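Afamin (Homo sapiens, PDB 6FAK) carries hydrophobic molecules in body fluids, keeping lipidated Wnt proteins soluble and active, and binds vitamin E. Local coordinates at residues 219-224 with 334-339; 23-28 with 138-143. All coordinates share one frame; numbering follows the deposited sequence. Where two conformers were deposited one is given.

How the contacts relate
Both contacts pair two helices that run roughly the same way and lie about 110 residues apart in sequence, but each belongs to a different albumin repeat: contact 2 to the first, contact 1 to the second. Their centres are about 37 Å apart, their nearest atoms about 22 Å, so neither touches the other. Both are buried. In contact 1 the axes come within 7.9 Å, and small side chains and backbone do much of the touching, with one water as the polar link. In contact 2 the wider 9.3 Å spacing is filled by isoleucine, leucine, tyrosine and asparagine side chains, with an asparagine-glutamate hydrogen bond across it. Only contact 1 includes part of the hydrophobic-ligand pocket region.

Contact 1: 219-224 with 334-339; sequences IAILSQ and TFEYSR
Ser223 and Ser338 face each other across the interface, their CB atoms 4.0 Å apart, and together they bury more surface than any other pair here. Each hydroxyl is turned back onto its own helix: Ser223 OG donates to Ile219 O at 2.7 Å, and Ser338 OG does the same to Thr334 O. Both carbonyls also take the usual helical N-H, which arrives from the opposite face of the carbonyl plane. With chi1 at -56° in both serines, the oxygen lies beside the backbone N and can reach back one turn.

These oxygens still touch the partner helix, but only by van der Waals contact. Ser223 OG sits in the plane of the Phe335 ring, at its edge, 3.3 Å from CD1. Ser338 OG lies 3.6 Å from Ala220 CB. One turn back, the CG2 methyls of Ile219 and Thr334 meet, the two side chains crossing at about a right angle. Farther along, Arg339 CB rests 3.3 Å from Ser223 O, and a water donates to both Gln224 O and Arg339 O.

The helices belong to the second albumin repeat, and 219-224 falls within its binding-pocket region for hydrophobic ligands. Small residues let the axes approach to 7.9 Å at a -48° crossing. No direct hydrogen bond crosses the interface; with their hydroxyls engaged at home, the serines probably pack like small apolar residues.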
loop_
_atom_site.group_PDB
_atom_site.type_symbol
_atom_site.label_atom_id
_atom_site.label_comp_id
_atom_site.label_asym_id
_atom_site.label_seq_id
_atom_site.Cartn_x
_atom_site.Cartn_y
_atom_site.Cartn_z
ATOM N N ILE A 219 9.197 5.032 -14.554
ATOM C CA ILE A 219 9.697 6.133 -15.390
ATOM C C ILE A 219 9.128 7.422 -14.854
ATOM O O ILE A 219 9.859 8.425 -14.684
ATOM C CB ILE A 219 9.342 5.983 -16.892
ATOM C CG1 ILE A 219 10.047 4.773 -17.529
ATOM C CG2 ILE A 219 9.724 7.273 -17.650
ATOM C CD1 ILE A 219 9.397 4.284 -18.821
ATOM N N ALA A 220 7.822 7.420 -14.576
ATOM C CA ALA A 220 7.190 8.666 -14.125
ATOM C C ALA A 220 7.751 9.130 -12.783
ATOM O O ALA A 220 8.083 10.268 -12.672
ATOM C CB ALA A 220 5.674 8.559 -14.070
ATOM N N ILE A 221 7.887 8.227 -11.791
ATOM C CA ILE A 221 8.367 8.584 -10.448
ATOM C C ILE A 221 9.833 9.019 -10.469
ATOM O O ILE A 221 10.209 10.037 -9.845
ATOM C CB ILE A 221 8.244 7.404 -9.450
ATOM C CG1 ILE A 221 6.775 7.118 -9.118
ATOM C CG2 ILE A 221 8.992 7.695 -8.127
ATOM C CD1 ILE A 221 6.563 5.761 -8.448
ATOM N N LEU A 222 10.682 8.215 -11.119
ATOM C CA LEU A 222 12.124 8.558 -11.190
ATOM C C LEU A 222 12.427 9.875 -11.959
ATOM O O LEU A 222 13.371 10.640 -11.626
ATOM C CB LEU A 222 12.892 7.368 -11.724
ATOM C CG LEU A 222 12.836 6.065 -10.898
ATOM C CD1 LEU A 222 13.455 4.901 -11.620
ATOM C CD2 LEU A 222 13.574 6.288 -9.573
ATOM N N SER A 223 11.661 10.120 -13.019
ATOM C CA SER A 223 11.822 11.352 -13.808
ATOM C C SER A 223 11.386 12.593 -13.017
ATOM O O SER A 223 12.006 13.644 -13.114
ATOM C CB SER A 223 11.064 11.261 -15.152
ATOM O OG SER A 223 11.444 10.142 -15.944
ATOM N N GLN A 224 10.331 12.471 -12.213
ATOM C CA GLN A 224 9.941 13.551 -11.283
ATOM C C GLN A 224 10.966 13.798 -10.201
ATOM O O GLN A 224 11.257 14.945 -9.875
ATOM C CB GLN A 224 8.608 13.258 -10.579
ATOM C CG GLN A 224 7.443 13.922 -11.213
ATOM C CD GLN A 224 6.144 13.729 -10.447
ATOM O OE1 GLN A 224 6.025 12.888 -9.537
ATOM N NE2 GLN A 224 5.154 14.482 -10.846
ATOM N N THR A 334 7.058 9.992 -21.531
ATOM C CA THR A 334 6.743 9.906 -20.129
ATOM C C THR A 334 7.869 10.625 -19.303
ATOM O O THR A 334 7.594 11.444 -18.438
ATOM C CB THR A 334 6.547 8.444 -19.683
ATOM O OG1 THR A 334 5.550 7.766 -20.487
ATOM C CG2 THR A 334 6.187 8.419 -18.198
ATOM N N PHE A 335 9.124 10.327 -19.661
ATOM C CA PHE A 335 10.318 10.988 -19.100
ATOM C C PHE A 335 10.231 12.516 -19.210
ATOM O O PHE A 335 10.323 13.244 -18.203
ATOM C CB PHE A 335 11.563 10.437 -19.777
ATOM C CG PHE A 335 12.790 11.254 -19.584
ATOM C CD1 PHE A 335 13.403 11.330 -18.335
ATOM C CD2 PHE A 335 13.364 11.933 -20.661
ATOM C CE1 PHE A 335 14.584 12.077 -18.183
ATOM C CE2 PHE A 335 14.525 12.674 -20.508
ATOM C CZ PHE A 335 15.139 12.756 -19.268
ATOM N N GLU A 336 10.068 12.990 -20.433
ATOM C CA GLU A 336 10.081 14.440 -20.689
ATOM C C GLU A 336 8.884 15.145 -20.017
ATOM O O GLU A 336 9.070 16.225 -19.392
ATOM C CB GLU A 336 10.088 14.733 -22.189
ATOM C CG GLU A 336 11.376 14.346 -22.921
ATOM C CD GLU A 336 12.632 15.107 -22.441
ATOM O OE1 GLU A 336 12.522 16.107 -21.738
ATOM O OE2 GLU A 336 13.769 14.695 -22.765
ATOM N N TYR A 337 7.688 14.545 -20.122
ATOM C CA TYR A 337 6.479 15.149 -19.549
ATOM C C TYR A 337 6.512 15.105 -18.009
ATOM O O TYR A 337 6.205 16.121 -17.336
ATOM C CB TYR A 337 5.188 14.488 -20.101
ATOM C CG TYR A 337 3.966 15.357 -19.916
ATOM C CD1 TYR A 337 3.269 15.362 -18.726
ATOM C CD2 TYR A 337 3.565 16.270 -20.924
ATOM C CE1 TYR A 337 2.196 16.213 -18.516
ATOM C CE2 TYR A 337 2.453 17.128 -20.727
ATOM C CZ TYR A 337 1.761 17.059 -19.523
ATOM O OH TYR A 337 0.683 17.889 -19.262
ATOM N N SER A 338 6.901 13.966 -17.435
ATOM C CA SER A 338 6.983 13.826 -15.963
ATOM C C SER A 338 8.000 14.762 -15.301
ATOM O O SER A 338 7.693 15.395 -14.293
ATOM C CB SER A 338 7.262 12.391 -15.548
ATOM O OG SER A 338 6.269 11.525 -16.084
ATOM N N ARG A 339 9.190 14.890 -15.893
ATOM C CA ARG A 339 10.216 15.719 -15.304
ATOM C C ARG A 339 9.895 17.201 -15.338
ATOM O O ARG A 339 10.383 17.930 -14.472
ATOM C CB ARG A 339 11.592 15.449 -15.896
ATOM C CG ARG A 339 11.854 16.021 -17.261
ATOM C CD ARG A 339 13.248 15.595 -17.615
ATOM N NE ARG A 339 13.593 15.920 -18.963
ATOM C CZ ARG A 339 14.803 16.336 -19.367
ATOM N NH1 ARG A 339 15.794 16.505 -18.489
ATOM N NH2 ARG A 339 15.023 16.548 -20.638
HETATM O O HOH W 1 10.364 17.374 -11.629
#

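Contact 2: 23-28 with 138-143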
loop_
_atom_site.group_PDB
_atom_site.type_symbol
_atom_site.label_atom_id
_atom_site.label_comp_id
_atom_site.label_asym_id
_atom_site.label_seq_id
_atom_site.Cartn_x
_atom_site.Cartn_y
_atom_site.Cartn_z
ATOM N N GLU A 23 19.143 -14.536 10.502
ATOM C CA GLU A 23 18.110 -14.926 11.437
ATOM C C GLU A 23 16.849 -14.076 11.192
ATOM O O GLU A 23 15.764 -14.617 10.974
ATOM C CB GLU A 23 18.617 -14.823 12.897
ATOM C CG GLU A 23 17.540 -15.011 13.966
ATOM C CD GLU A 23 18.102 -15.158 15.391
ATOM O OE1 GLU A 23 18.471 -14.132 16.016
ATOM O OE2 GLU A 23 18.140 -16.299 15.902
ATOM N N TYR A 24 17.023 -12.764 11.162
ATOM C CA TYR A 24 15.932 -11.828 10.932
ATOM C C TYR A 24 15.242 -12.003 9.556
ATOM O O TYR A 24 14.021 -11.964 9.436
ATOM C CB TYR A 24 16.429 -10.383 11.098
ATOM C CG TYR A 24 17.109 -10.126 12.432
ATOM C CD1 TYR A 24 16.401 -10.226 13.634
ATOM C CD2 TYR A 24 18.479 -9.812 12.498
ATOM C CE1 TYR A 24 17.036 -10.014 14.862
ATOM C CE2 TYR A 24 19.111 -9.579 13.715
ATOM C CZ TYR A 24 18.384 -9.673 14.893
ATOM O OH TYR A 24 19.012 -9.452 16.103
ATOM N N ILE A 25 16.068 -12.145 8.540
ATOM C CA ILE A 25 15.664 -12.398 7.159
ATOM C C ILE A 25 14.823 -13.667 7.037
ATOM O O ILE A 25 13.787 -13.679 6.332
ATOM C CB ILE A 25 16.927 -12.475 6.270
ATOM C CG1 ILE A 25 17.543 -11.071 6.126
ATOM C CG2 ILE A 25 16.660 -13.085 4.919
ATOM C CD1 ILE A 25 18.914 -11.123 5.476
ATOM N N THR A 26 15.268 -14.731 7.682
ATOM C CA THR A 26 14.577 -16.000 7.604
ATOM C C THR A 26 13.159 -15.950 8.246
ATOM O O THR A 26 12.195 -16.524 7.718
ATOM C CB THR A 26 15.425 -17.114 8.276
ATOM O OG1 THR A 26 16.664 -17.248 7.566
ATOM C CG2 THR A 26 14.715 -18.435 8.200
ATOM N N ILE A 27 13.087 -15.307 9.404
ATOM C CA ILE A 27 11.830 -15.083 10.135
ATOM C C ILE A 27 10.856 -14.312 9.261
ATOM O O ILE A 27 9.682 -14.710 9.124
ATOM C CB ILE A 27 12.095 -14.356 11.472
ATOM C CG1 ILE A 27 12.724 -15.337 12.441
ATOM C CG2 ILE A 27 10.806 -13.797 12.078
ATOM C CD1 ILE A 27 13.222 -14.691 13.739
ATOM N N ILE A 28 11.347 -13.223 8.643
ATOM C CA ILE A 28 10.478 -12.403 7.796
ATOM C C ILE A 28 9.911 -13.291 6.656
ATOM O O ILE A 28 8.705 -13.351 6.474
ATOM C CB ILE A 28 11.199 -11.220 7.154
ATOM C CG1 ILE A 28 11.584 -10.171 8.221
ATOM C CG2 ILE A 28 10.316 -10.554 6.103
ATOM C CD1 ILE A 28 12.382 -8.995 7.715
ATOM N N LEU A 138 13.339 -8.761 19.609
ATOM C CA LEU A 138 13.303 -8.314 18.242
ATOM C C LEU A 138 12.875 -9.464 17.314
ATOM O O LEU A 138 12.154 -9.219 16.358
ATOM C CB LEU A 138 14.658 -7.730 17.820
ATOM C CG LEU A 138 14.676 -6.739 16.639
ATOM C CD1 LEU A 138 15.390 -5.441 16.995
ATOM C CD2 LEU A 138 15.288 -7.347 15.383
ATOM N N ASN A 139 13.330 -10.692 17.584
ATOM C CA ASN A 139 12.902 -11.858 16.815
ATOM C C ASN A 139 11.384 -12.033 16.873
ATOM O O ASN A 139 10.762 -12.186 15.840
ATOM C CB ASN A 139 13.574 -13.150 17.258
ATOM C CG ASN A 139 15.006 -13.290 16.746
ATOM O OD1 ASN A 139 15.440 -12.565 15.855
ATOM N ND2 ASN A 139 15.745 -14.244 17.319
ATOM N N HIS A 140 10.801 -11.969 18.069
ATOM C CA HIS A 140 9.348 -12.130 18.229
ATOM C C HIS A 140 8.563 -10.952 17.630
ATOM O O HIS A 140 7.537 -11.156 16.956
ATOM C CB HIS A 140 8.968 -12.375 19.698
ATOM C CG HIS A 140 7.561 -12.865 19.882
ATOM N ND1 HIS A 140 7.250 -14.184 20.120
ATOM C CD2 HIS A 140 6.380 -12.204 19.849
ATOM C CE1 HIS A 140 5.939 -14.315 20.219
ATOM N NE2 HIS A 140 5.390 -13.128 20.065
ATOM N N PHE A 141 9.052 -9.727 17.826
ATOM C CA PHE A 141 8.460 -8.524 17.160
ATOM C C PHE A 141 8.356 -8.662 15.619
ATOM O O PHE A 141 7.298 -8.436 15.037
ATOM C CB PHE A 141 9.313 -7.276 17.480
ATOM C CG PHE A 141 8.969 -6.060 16.647
ATOM C CD1 PHE A 141 7.904 -5.235 17.001
ATOM C CD2 PHE A 141 9.701 -5.755 15.512
ATOM C CE1 PHE A 141 7.570 -4.140 16.234
ATOM C CE2 PHE A 141 9.388 -4.659 14.744
ATOM C CZ PHE A 141 8.315 -3.859 15.112
ATOM N N LEU A 142 9.475 -9.034 15.004
ATOM C CA LEU A 142 9.603 -9.200 13.606
ATOM C C LEU A 142 8.699 -10.329 13.054
ATOM O O LEU A 142 8.060 -10.153 12.023
ATOM C CB LEU A 142 11.060 -9.451 13.266
ATOM C CG LEU A 142 11.701 -8.970 11.992
ATOM C CD1 LEU A 142 11.200 -7.607 11.549
ATOM C CD2 LEU A 142 13.228 -8.944 12.181
ATOM N N TYR A 143 8.684 -11.478 13.733
ATOM C CA TYR A 143 7.674 -12.513 13.496
ATOM C C TYR A 143 6.248 -11.965 13.483
ATOM O O TYR A 143 5.480 -12.252 12.555
ATOM C CB TYR A 143 7.815 -13.613 14.548
ATOM C CG TYR A 143 6.704 -14.590 14.698
ATOM C CD1 TYR A 143 6.504 -15.584 13.757
ATOM C CD2 TYR A 143 5.877 -14.575 15.827
ATOM C CE1 TYR A 143 5.475 -16.510 13.893
ATOM C CE2 TYR A 143 4.858 -15.511 15.989
ATOM C CZ TYR A 143 4.683 -16.491 15.030
ATOM O OH TYR A 143 3.703 -17.419 15.188
#
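Asn139 reaches between Glu23, Tyr24 and Ile27 and buries more surface than any other residue of this contact. Its ND2 donates to Glu23 OE1 at 3.0 Å, with an N-H...O angle of 160°. The acceptor lies in the amide plane, but the amide comes down on the carboxylate from above, the two planes being 87° apart. The amide oxygen lies against the tyrosine ring, Asn139 OD1 3.2 Å from Tyr24 CE1, without a hydrogen bond; ring and amide planes are steeply inclined to each other. Ile27 CD1 packs against the same amide, 3.7 Å from Asn139 OD1.

Two leucines also press on Tyr24: Leu138 CD2 comes in obliquely, a tight 3.2 Å from Tyr24 CE1, while Leu142 CD2 lies 3.7 Å from Tyr24 CB. One turn on from Tyr24, Ile28 meets the same Leu142, its CG1 4.0 Å from Leu142 CG. Beside it, Ile27 CG2 points to the backbone of the partner helix and stops 3.6 Å from Tyr143 N.

These are helices 22-33 and 134-148 of the first albumin repeat, part of the all-helical, disulfide-rich albumin fold. Their segments run side by side in nearly the same direction.

Glu23 gets its reach from an extended chain, with CG anti to the backbone N (chi1 171°), which carries the carboxylate to the amide. Helix 39-58 flanks it through Val46 and also meets Tyr143 through Met42. The Tyr143 ring leads away from the contact, held by a hydrogen bond from its OH to Ala37 O and edge-to-face with Phe39. Behind Leu142 and Ile28 stands helix 154-171, with Ala161 against the leucine and Leu157 and Leu158 against the isoleucine.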